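Exo-beta-1,3-galactanase (Bifidobacterium bifidum, PDB 5FLW) probably releases galactose units from the ends of beta-1,3-galactan chains, as a glycoside hydrolase of family 43. Local coordinates at residues Y51-T54 and D55-A58; V68-D71 and G72-L75; I129-R132 and G133-S136. One frame throughout, in Å; residues are numbered along the deposited sequence.

All three contacts are turns in loops that join strands of a five-bladed beta-propeller, the fold of family 43 glycosidases, in which each blade is an antiparallel sheet of four strands. They follow one another along the chain. Contact 1 links strands 48-53 and 60-66 inside one blade. Contact 2 lies in the connection from strand 60-66 to strand 80-88 of the next sheet, and contact 3 in that from strand 124-129 to strand 139-143. Contacts 2 and 3 have centres about 20 Å apart; the centre of contact 1 is about 31 Å from that of contact 2 and about 35 Å from that of contact 3, across the chain's centre. None touches another, so each is a local turn in its own strand connection.

Contact 1 of 3, residues Y51-T54 and D55-A58; sequences YTTT and DFIA
The hydroxyl of T53 reaches into the turn that follows it, while its methyl lies over the ring of F56. CG2 sits 4.1 Å from the centroid of that ring and only 10° off its normal, a CH-pi contact over the face. OG1, anti to the backbone N (chi1 -166°), is thereby aimed at the chain beyond: it gives its proton to A58 O at 2.7 Å and accepts from F56 N at 2.9 Å and from D55 N. The turn closes the beta hairpin between strands 48-53 and 60-66 within one propeller blade, and D55 shapes it as an Asx turn. D55 OD1 takes I57 N at 2.9 Å, from above the carboxylate plane, and A58 N at 3.0 Å on the syn side, both from the same face. A water accepts from T54 N and lies within donating distance of D55 OD1 and A58 O. A valine in place of this threonine would probably leave A58 O without its hydroxyl donor and the amides of D55 and F56 without their shared acceptor, freeing the turn to shift. The F56 ring also meets that of W32 on strand 31-37, and F56 O accepts from Q280 NE2.

Contact 2 of 3, residues V68-D71 and G72-L75; sequences VQED and GSAL
A type II beta turn from E70 to S73 reverses the chain in the surface connection between strands 60-66 and 80-88, the passage from one propeller blade to the next. S73 sends both its amide and its hydroxyl to the same carbonyl: S73 N reaches E70 O at 3.1 Å, the bond that closes the turn, and S73 OG donates to E70 O at 2.8 Å, in the carbonyl plane. S73 N approaches tilted 24° out of that plane. Two bonds thus grip one oxygen, and they tie the side chain of S73 as well as its backbone to E70. With chi1 at 74°, OG lies between its own backbone N and carbonyl carbon, turned back over the turn, where Q69 CB lies 3.2 Å from S73 OG. The carboxylate of E70 folds back through a bend at chi2, and its OE2 comes to 3.7 Å from S73 CB. G72 takes backbone angles at which a CB would run into the carbonyl oxygen of D71, so glycine suits the third position of the turn.

Further along, the two arms run nearly antiparallel and are joined again by the backbone. Q69 N donates to L75 O at 2.9 Å, almost straight at 171°. Here the side chains of Q69 and L75 lie alongside each other and point the same way, both also touching F125 on strand 124-129; L75 is the buried member of the pair. The amide end of Q69 turns off to D67, where NE2 bonds to the backbone O. The aliphatic part of the glutamine is what meets the leucine, Q69 CG resting 3.8 Å from L75 CB.

Contact 3 of 3, residues I129-R132 and G133-S136; sequences ITWR and GYLS
The Y134 ring carries R132 CB over the centre of one face, 3.8 Å from the centroid, in a CH-pi contact, while Y134 CD2 comes to the edge of the W131 indole, 3.9 Å from W131 CD1. The two rings are oblique, their planes at 65°, and R132 CG lies over a face of the indole toward its rim. Beyond its CB, the arginine runs alongside the tyrosine and bends at chi3 (64°), which brings NE round to the phenol: R132 NE donates to Y134 OH at 3.0 Å, with the oxygen near the guanidinium plane. The backbone beneath is a type I' beta turn from W131 to Y134, closed by Y134 N to W131 O at 2.8 Å. G133 fits it, since a CB there would clash with R132 O, and its amide makes a weak bond to T130 OG1. A water accepts from W131 N and donates to Y134 O, bridging the arms behind the turn. The turn lies on the surface between strands 124-129 and 139-143, where the chain passes between blades; W131 leans on I172 and D175 of strand 172-179, and Y134 touches D155 of strand 149-155.

Contact 1 of 3, residues Y51-T54 and D55-A58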
ATOM      1  N   TYR A  51       0.918  12.734   5.618  1.00 11.84           N
ATOM      2  CA  TYR A  51       2.222  13.329   5.906  1.00 13.49           C
ATOM      3  C   TYR A  51       2.962  13.603   4.601  1.00 13.19           C
ATOM      4  O   TYR A  51       2.769  12.897   3.607  1.00 13.78           O
ATOM      5  CB  TYR A  51       3.117  12.395   6.744  1.00 12.23           C
ATOM      6  CG  TYR A  51       2.454  11.938   8.017  1.00 12.63           C
ATOM      7  CD1 TYR A  51       1.643  10.794   8.027  1.00 11.57           C
ATOM      8  CD2 TYR A  51       2.590  12.668   9.208  1.00 13.04           C
ATOM      9  CE1 TYR A  51       0.981  10.388   9.178  1.00  9.94           C
ATOM     10  CE2 TYR A  51       1.921  12.273  10.363  1.00 11.94           C
ATOM     11  CZ  TYR A  51       1.139  11.124  10.334  1.00 10.15           C
ATOM     12  OH  TYR A  51       0.501  10.737  11.490  1.00 12.65           O
ATOM     13  N   THR A  52       3.816  14.626   4.604  1.00 12.95           N
ATOM     14  CA  THR A  52       4.679  14.889   3.459  1.00 13.81           C
ATOM     15  C   THR A  52       6.153  14.806   3.848  1.00 13.92           C
ATOM     16  O   THR A  52       6.535  15.015   5.010  1.00 14.49           O
ATOM     17  CB  THR A  52       4.402  16.249   2.810  1.00 14.75           C
ATOM     18  OG1 THR A  52       4.438  17.263   3.822  1.00 16.32           O
ATOM     19  CG2 THR A  52       3.029  16.251   2.123  1.00 15.03           C
ATOM     20  N   THR A  53       6.982  14.514   2.845  1.00 15.54           N
ATOM     21  CA  THR A  53       8.425  14.444   3.041  1.00 14.68           C
ATOM     22  C   THR A  53       9.117  14.701   1.713  1.00 16.69           C
ATOM     23  O   THR A  53       8.555  14.470   0.635  1.00 15.88           O
ATOM     24  CB  THR A  53       8.866  13.087   3.632  1.00 14.56           C
ATOM     25  OG1 THR A  53      10.218  13.160   4.102  1.00 14.48           O
ATOM     26  CG2 THR A  53       8.736  11.960   2.591  1.00 14.28           C
ATOM     27  N   THR A  54      10.350  15.176   1.808  1.00 15.59           N
ATOM     28  CA  THR A  54      11.237  15.158   0.661  1.00 20.20           C
ATOM     29  C   THR A  54      12.433  14.238   0.863  1.00 26.77           C
ATOM     30  O   THR A  54      13.188  14.010  -0.094  1.00 26.46           O
ATOM     31  CB  THR A  54      11.719  16.574   0.327  1.00 18.77           C
ATOM     32  OG1 THR A  54      12.432  17.116   1.449  1.00 22.71           O
ATOM     33  CG2 THR A  54      10.510  17.472  -0.004  1.00 20.30           C
ATOM     34  N   ASP A  55      12.606  13.665   2.072  1.00 20.08           N
ATOM     35  CA  ASP A  55      13.790  12.861   2.343  1.00 19.20           C
ATOM     36  C   ASP A  55      13.516  11.544   3.055  1.00 18.42           C
ATOM     37  O   ASP A  55      14.472  10.791   3.285  1.00 18.79           O
ATOM     38  CB  ASP A  55      14.841  13.657   3.123  1.00 18.77           C
ATOM     39  CG  ASP A  55      14.326  14.172   4.464  1.00 17.96           C
ATOM     40  OD1 ASP A  55      13.205  13.795   4.888  1.00 16.84           O
ATOM     41  OD2 ASP A  55      15.081  14.996   5.073  1.00 23.08           O
ATOM     42  N   PHE A  56      12.267  11.246   3.420  1.00 17.07           N
ATOM     43  CA  PHE A  56      11.916  10.049   4.196  1.00 15.72           C
ATOM     44  C   PHE A  56      12.606  10.019   5.555  1.00 15.33           C
ATOM     45  O   PHE A  56      12.725   8.961   6.174  1.00 15.87           O
ATOM     46  CB  PHE A  56      12.150   8.761   3.404  1.00 16.73           C
ATOM     47  CG  PHE A  56      11.305   8.668   2.195  1.00 20.15           C
ATOM     48  CD1 PHE A  56      10.037   8.123   2.270  1.00 21.82           C
ATOM     49  CD2 PHE A  56      11.752   9.174   0.976  1.00 19.02           C
ATOM     50  CE1 PHE A  56       9.230   8.057   1.142  1.00 33.03           C
ATOM     51  CE2 PHE A  56      10.953   9.115  -0.162  1.00 21.63           C
ATOM     52  CZ  PHE A  56       9.686   8.561  -0.070  1.00 22.36           C
ATOM     53  N   ILE A  57      13.043  11.183   6.027  1.00 14.82           N
ATOM     54  CA  ILE A  57      13.547  11.363   7.392  1.00 16.79           C
ATOM     55  C   ILE A  57      12.572  12.202   8.217  1.00 15.39           C
ATOM     56  O   ILE A  57      12.055  11.742   9.239  1.00 17.27           O
ATOM     57  CB  ILE A  57      14.972  11.968   7.411  1.00 16.41           C
ATOM     58  CG1 ILE A  57      15.939  11.186   6.493  1.00 19.84           C
ATOM     59  CG2 ILE A  57      15.506  12.071   8.866  1.00 14.93           C
ATOM     60  CD1 ILE A  57      17.340  11.785   6.383  1.00 17.05           C
ATOM     61  N   ALA A  58      12.298  13.440   7.778  1.00 15.60           N
ATOM     62  CA  ALA A  58      11.341  14.321   8.444  1.00 16.49           C
ATOM     63  C   ALA A  58       9.970  14.203   7.792  1.00 16.19           C
ATOM     64  O   ALA A  58       9.841  14.225   6.561  1.00 16.28           O
ATOM     65  CB  ALA A  58      11.796  15.779   8.347  1.00 16.08           C
TER
HETATM   66  O   HOH W   1      11.301  16.075   4.406  1.00 18.75           O

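Contact 2 of 3, residues V68-D71 and G72-L75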
ATOM      1  N   VAL A  68     -13.355   9.997  10.230  1.00 13.04           N
ATOM      2  CA  VAL A  68     -14.420   9.094  10.638  1.00 12.53           C
ATOM      3  C   VAL A  68     -15.755   9.704  10.208  1.00 12.60           C
ATOM      4  O   VAL A  68     -15.977  10.911  10.358  1.00 14.87           O
ATOM      5  CB  VAL A  68     -14.380   8.906  12.164  1.00 13.29           C
ATOM      6  CG1 VAL A  68     -15.477   7.950  12.596  1.00 14.37           C
ATOM      7  CG2 VAL A  68     -13.026   8.417  12.617  1.00 11.09           C
ATOM      8  N   GLN A  69     -16.637   8.875   9.650  1.00 11.01           N
ATOM      9  CA  GLN A  69     -17.926   9.322   9.128  1.00 12.04           C
ATOM     10  C   GLN A  69     -19.041   9.032  10.147  1.00 12.30           C
ATOM     11  O   GLN A  69     -18.804   8.474  11.222  1.00 12.56           O
ATOM     12  CB  GLN A  69     -18.159   8.694   7.738  1.00 14.00           C
ATOM     13  CG  GLN A  69     -17.023   9.024   6.710  1.00 11.86           C
ATOM     14  CD  GLN A  69     -16.957  10.523   6.352  1.00 13.80           C
ATOM     15  OE1 GLN A  69     -17.994  11.145   6.083  1.00 16.28           O
ATOM     16  NE2 GLN A  69     -15.753  11.107   6.370  1.00 13.42           N
ATOM     17  N   GLU A  70     -20.279   9.388   9.799  1.00 12.56           N
ATOM     18  CA  GLU A  70     -21.353   9.285  10.776  1.00 12.75           C
ATOM     19  C   GLU A  70     -21.814   7.836  10.936  1.00 13.20           C
ATOM     20  O   GLU A  70     -21.626   6.982  10.056  1.00 12.99           O
ATOM     21  CB  GLU A  70     -22.520  10.200  10.402  1.00 13.88           C
ATOM     22  CG  GLU A  70     -23.602   9.572   9.530  1.00 14.49           C
ATOM     23  CD  GLU A  70     -23.196   9.341   8.067  1.00 16.82           C
ATOM     24  OE1 GLU A  70     -22.122   9.834   7.627  1.00 17.00           O
ATOM     25  OE2 GLU A  70     -23.980   8.674   7.336  1.00 16.02           O
ATOM     26  N   ASP A  71     -22.416   7.573  12.096  1.00 14.08           N
ATOM     27  CA  ASP A  71     -22.984   6.267  12.381  1.00 12.47           C
ATOM     28  C   ASP A  71     -23.953   5.866  11.272  1.00 15.22           C
ATOM     29  O   ASP A  71     -24.747   6.682  10.790  1.00 14.30           O
ATOM     30  CB  ASP A  71     -23.734   6.314  13.714  1.00 12.66           C
ATOM     31  CG  ASP A  71     -22.793   6.416  14.922  1.00 31.22           C
ATOM     32  OD1 ASP A  71     -21.556   6.274  14.774  1.00 20.13           O
ATOM     33  OD2 ASP A  71     -23.290   6.600  16.053  1.00 26.57           O
ATOM     34  N   GLY A  72     -23.890   4.593  10.874  1.00 14.68           N
ATOM     35  CA  GLY A  72     -24.693   4.073   9.783  1.00 12.32           C
ATOM     36  C   GLY A  72     -23.995   4.063   8.432  1.00 15.55           C
ATOM     37  O   GLY A  72     -24.525   3.448   7.484  1.00 16.35           O
ATOM     38  N   SER A  73     -22.836   4.722   8.309  1.00 12.47           N
ATOM     39  CA  SER A  73     -22.031   4.675   7.091  1.00  9.69           C
ATOM     40  C   SER A  73     -20.940   3.614   7.215  1.00 13.07           C
ATOM     41  O   SER A  73     -20.621   3.120   8.307  1.00 12.16           O
ATOM     42  CB  SER A  73     -21.376   6.033   6.787  1.00 14.14           C
ATOM     43  OG  SER A  73     -20.288   6.321   7.654  1.00 13.33           O
ATOM     44  N   ALA A  74     -20.334   3.295   6.060  1.00 10.06           N
ATOM     45  CA  ALA A  74     -19.313   2.249   6.017  1.00 12.19           C
ATOM     46  C   ALA A  74     -17.981   2.678   6.636  1.00 10.21           C
ATOM     47  O   ALA A  74     -17.086   1.835   6.790  1.00 12.39           O
ATOM     48  CB  ALA A  74     -19.109   1.766   4.583  1.00  9.82           C
ATOM     49  N   LEU A  75     -17.824   3.952   6.997  1.00 10.24           N
ATOM     50  CA  LEU A  75     -16.625   4.438   7.675  1.00 10.00           C
ATOM     51  C   LEU A  75     -16.961   5.090   9.016  1.00 10.44           C
ATOM     52  O   LEU A  75     -16.263   6.015   9.459  1.00 11.02           O
ATOM     53  CB  LEU A  75     -15.817   5.379   6.780  1.00 10.85           C
ATOM     54  CG  LEU A  75     -15.096   4.724   5.578  1.00 11.52           C
ATOM     55  CD1 LEU A  75     -14.450   5.762   4.659  1.00 10.04           C
ATOM     56  CD2 LEU A  75     -14.079   3.666   6.036  1.00 12.66           C
TER

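Contact 3 of 3, residues I129-R132 and G133-S136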
ATOM      1  N   ILE A 129     -17.694  -0.069  -3.254  1.00 10.47           N
ATOM      2  CA  ILE A 129     -17.834  -0.830  -4.485  1.00 11.85           C
ATOM      3  C   ILE A 129     -17.156  -2.186  -4.338  1.00 12.60           C
ATOM      4  O   ILE A 129     -16.255  -2.379  -3.515  1.00 11.48           O
ATOM      5  CB  ILE A 129     -17.237  -0.071  -5.708  1.00 13.62           C
ATOM      6  CG1 ILE A 129     -15.692  -0.101  -5.722  1.00 12.77           C
ATOM      7  CG2 ILE A 129     -17.818   1.391  -5.793  1.00 11.08           C
ATOM      8  CD1 ILE A 129     -15.056   0.644  -6.932  1.00 11.97           C
ATOM      9  N   THR A 130     -17.599  -3.124  -5.179  1.00 10.21           N
ATOM     10  CA  THR A 130     -16.919  -4.397  -5.410  1.00 10.94           C
ATOM     11  C   THR A 130     -16.942  -4.638  -6.914  1.00 12.33           C
ATOM     12  O   THR A 130     -17.737  -4.035  -7.630  1.00 11.18           O
ATOM     13  CB  THR A 130     -17.610  -5.613  -4.724  1.00 10.38           C
ATOM     14  OG1 THR A 130     -18.774  -5.986  -5.467  1.00 11.31           O
ATOM     15  CG2 THR A 130     -18.022  -5.310  -3.309  1.00 13.09           C
ATOM     16  N   TRP A 131     -16.059  -5.526  -7.391  1.00 11.71           N
ATOM     17  CA  TRP A 131     -16.189  -6.082  -8.739  1.00 11.19           C
ATOM     18  C   TRP A 131     -17.040  -7.347  -8.636  1.00 12.79           C
ATOM     19  O   TRP A 131     -16.645  -8.306  -7.968  1.00 12.39           O
ATOM     20  CB  TRP A 131     -14.812  -6.400  -9.329  1.00 12.58           C
ATOM     21  CG  TRP A 131     -14.862  -6.969 -10.722  1.00 14.07           C
ATOM     22  CD1 TRP A 131     -14.676  -8.278 -11.087  1.00 17.28           C
ATOM     23  CD2 TRP A 131     -15.094  -6.245 -11.945  1.00 14.12           C
ATOM     24  NE1 TRP A 131     -14.774  -8.410 -12.462  1.00 15.48           N
ATOM     25  CE2 TRP A 131     -15.023  -7.174 -13.010  1.00 16.18           C
ATOM     26  CE3 TRP A 131     -15.338  -4.908 -12.239  1.00 14.12           C
ATOM     27  CZ2 TRP A 131     -15.204  -6.797 -14.348  1.00 15.51           C
ATOM     28  CZ3 TRP A 131     -15.522  -4.536 -13.569  1.00 15.83           C
ATOM     29  CH2 TRP A 131     -15.465  -5.477 -14.602  1.00 15.04           C
ATOM     30  N   ARG A 132     -18.231  -7.338  -9.253  1.00 12.62           N
ATOM     31  CA  ARG A 132     -19.076  -8.531  -9.379  1.00 13.05           C
ATOM     32  C   ARG A 132     -19.571  -9.098  -8.040  1.00 11.85           C
ATOM     33  O   ARG A 132     -20.038 -10.252  -7.993  1.00 12.10           O
ATOM     34  CB  ARG A 132     -18.391  -9.613 -10.213  1.00 11.08           C
ATOM     35  CG  ARG A 132     -18.249  -9.187 -11.646  1.00 11.75           C
ATOM     36  CD  ARG A 132     -17.550 -10.225 -12.487  1.00 13.65           C
ATOM     37  NE  ARG A 132     -18.292 -11.476 -12.593  1.00 14.36           N
ATOM     38  CZ  ARG A 132     -19.229 -11.726 -13.505  1.00 15.95           C
ATOM     39  NH1 ARG A 132     -19.579 -10.788 -14.396  1.00 16.20           N
ATOM     40  NH2 ARG A 132     -19.837 -12.911 -13.533  1.00 15.58           N
ATOM     41  N   GLY A 133     -19.486  -8.320  -6.957  1.00 12.29           N
ATOM     42  CA  GLY A 133     -19.770  -8.823  -5.632  1.00 11.21           C
ATOM     43  C   GLY A 133     -18.610  -9.531  -4.949  1.00 12.91           C
ATOM     44  O   GLY A 133     -18.782  -9.992  -3.812  1.00 14.62           O
ATOM     45  N   TYR A 134     -17.440  -9.620  -5.593  1.00 11.42           N
ATOM     46  CA  TYR A 134     -16.316 -10.370  -5.037  1.00 11.94           C
ATOM     47  C   TYR A 134     -15.722  -9.666  -3.820  1.00 12.61           C
ATOM     48  O   TYR A 134     -15.754  -8.433  -3.702  1.00 11.88           O
ATOM     49  CB  TYR A 134     -15.198 -10.542  -6.080  1.00 12.38           C
ATOM     50  CG  TYR A 134     -15.607 -11.282  -7.343  1.00 11.11           C
ATOM     51  CD1 TYR A 134     -16.692 -12.131  -7.349  1.00 11.09           C
ATOM     52  CD2 TYR A 134     -14.870 -11.157  -8.518  1.00 15.67           C
ATOM     53  CE1 TYR A 134     -17.074 -12.821  -8.512  1.00 13.55           C
ATOM     54  CE2 TYR A 134     -15.231 -11.825  -9.654  1.00 12.74           C
ATOM     55  CZ  TYR A 134     -16.326 -12.664  -9.650  1.00 12.93           C
ATOM     56  OH  TYR A 134     -16.680 -13.315 -10.807  1.00 18.31           O
ATOM     57  N   LEU A 135     -15.112 -10.469  -2.937  1.00 10.27           N
ATOM     58  CA  LEU A 135     -14.378  -9.937  -1.798  1.00 10.37           C
ATOM     59  C   LEU A 135     -13.227  -9.052  -2.246  1.00  9.19           C
ATOM     60  O   LEU A 135     -12.458  -9.415  -3.138  1.00 11.24           O
ATOM     61  CB  LEU A 135     -13.766 -11.088  -1.010  1.00 12.21           C
ATOM     62  CG  LEU A 135     -14.707 -12.124  -0.408  1.00 14.39           C
ATOM     63  CD1 LEU A 135     -13.939 -13.380   0.066  1.00 15.52           C
ATOM     64  CD2 LEU A 135     -15.545 -11.484   0.728  1.00 12.45           C
ATOM     65  N   SER A 136     -13.073  -7.904  -1.591  1.00  9.59           N
ATOM     66  CA  SER A 136     -11.882  -7.064  -1.710  1.00 10.59           C
ATOM     67  C   SER A 136     -11.395  -6.716  -0.301  1.00 12.84           C
ATOM     68  O   SER A 136     -12.152  -6.146   0.499  1.00 11.69           O
ATOM     69  CB  SER A 136     -12.189  -5.785  -2.498  1.00 11.32           C
ATOM     70  OG  SER A 136     -11.030  -4.969  -2.602  1.00 12.66           O
TER
HETATM   71  O   HOH W   2     -14.347  -6.663  -5.295  1.00 11.00           O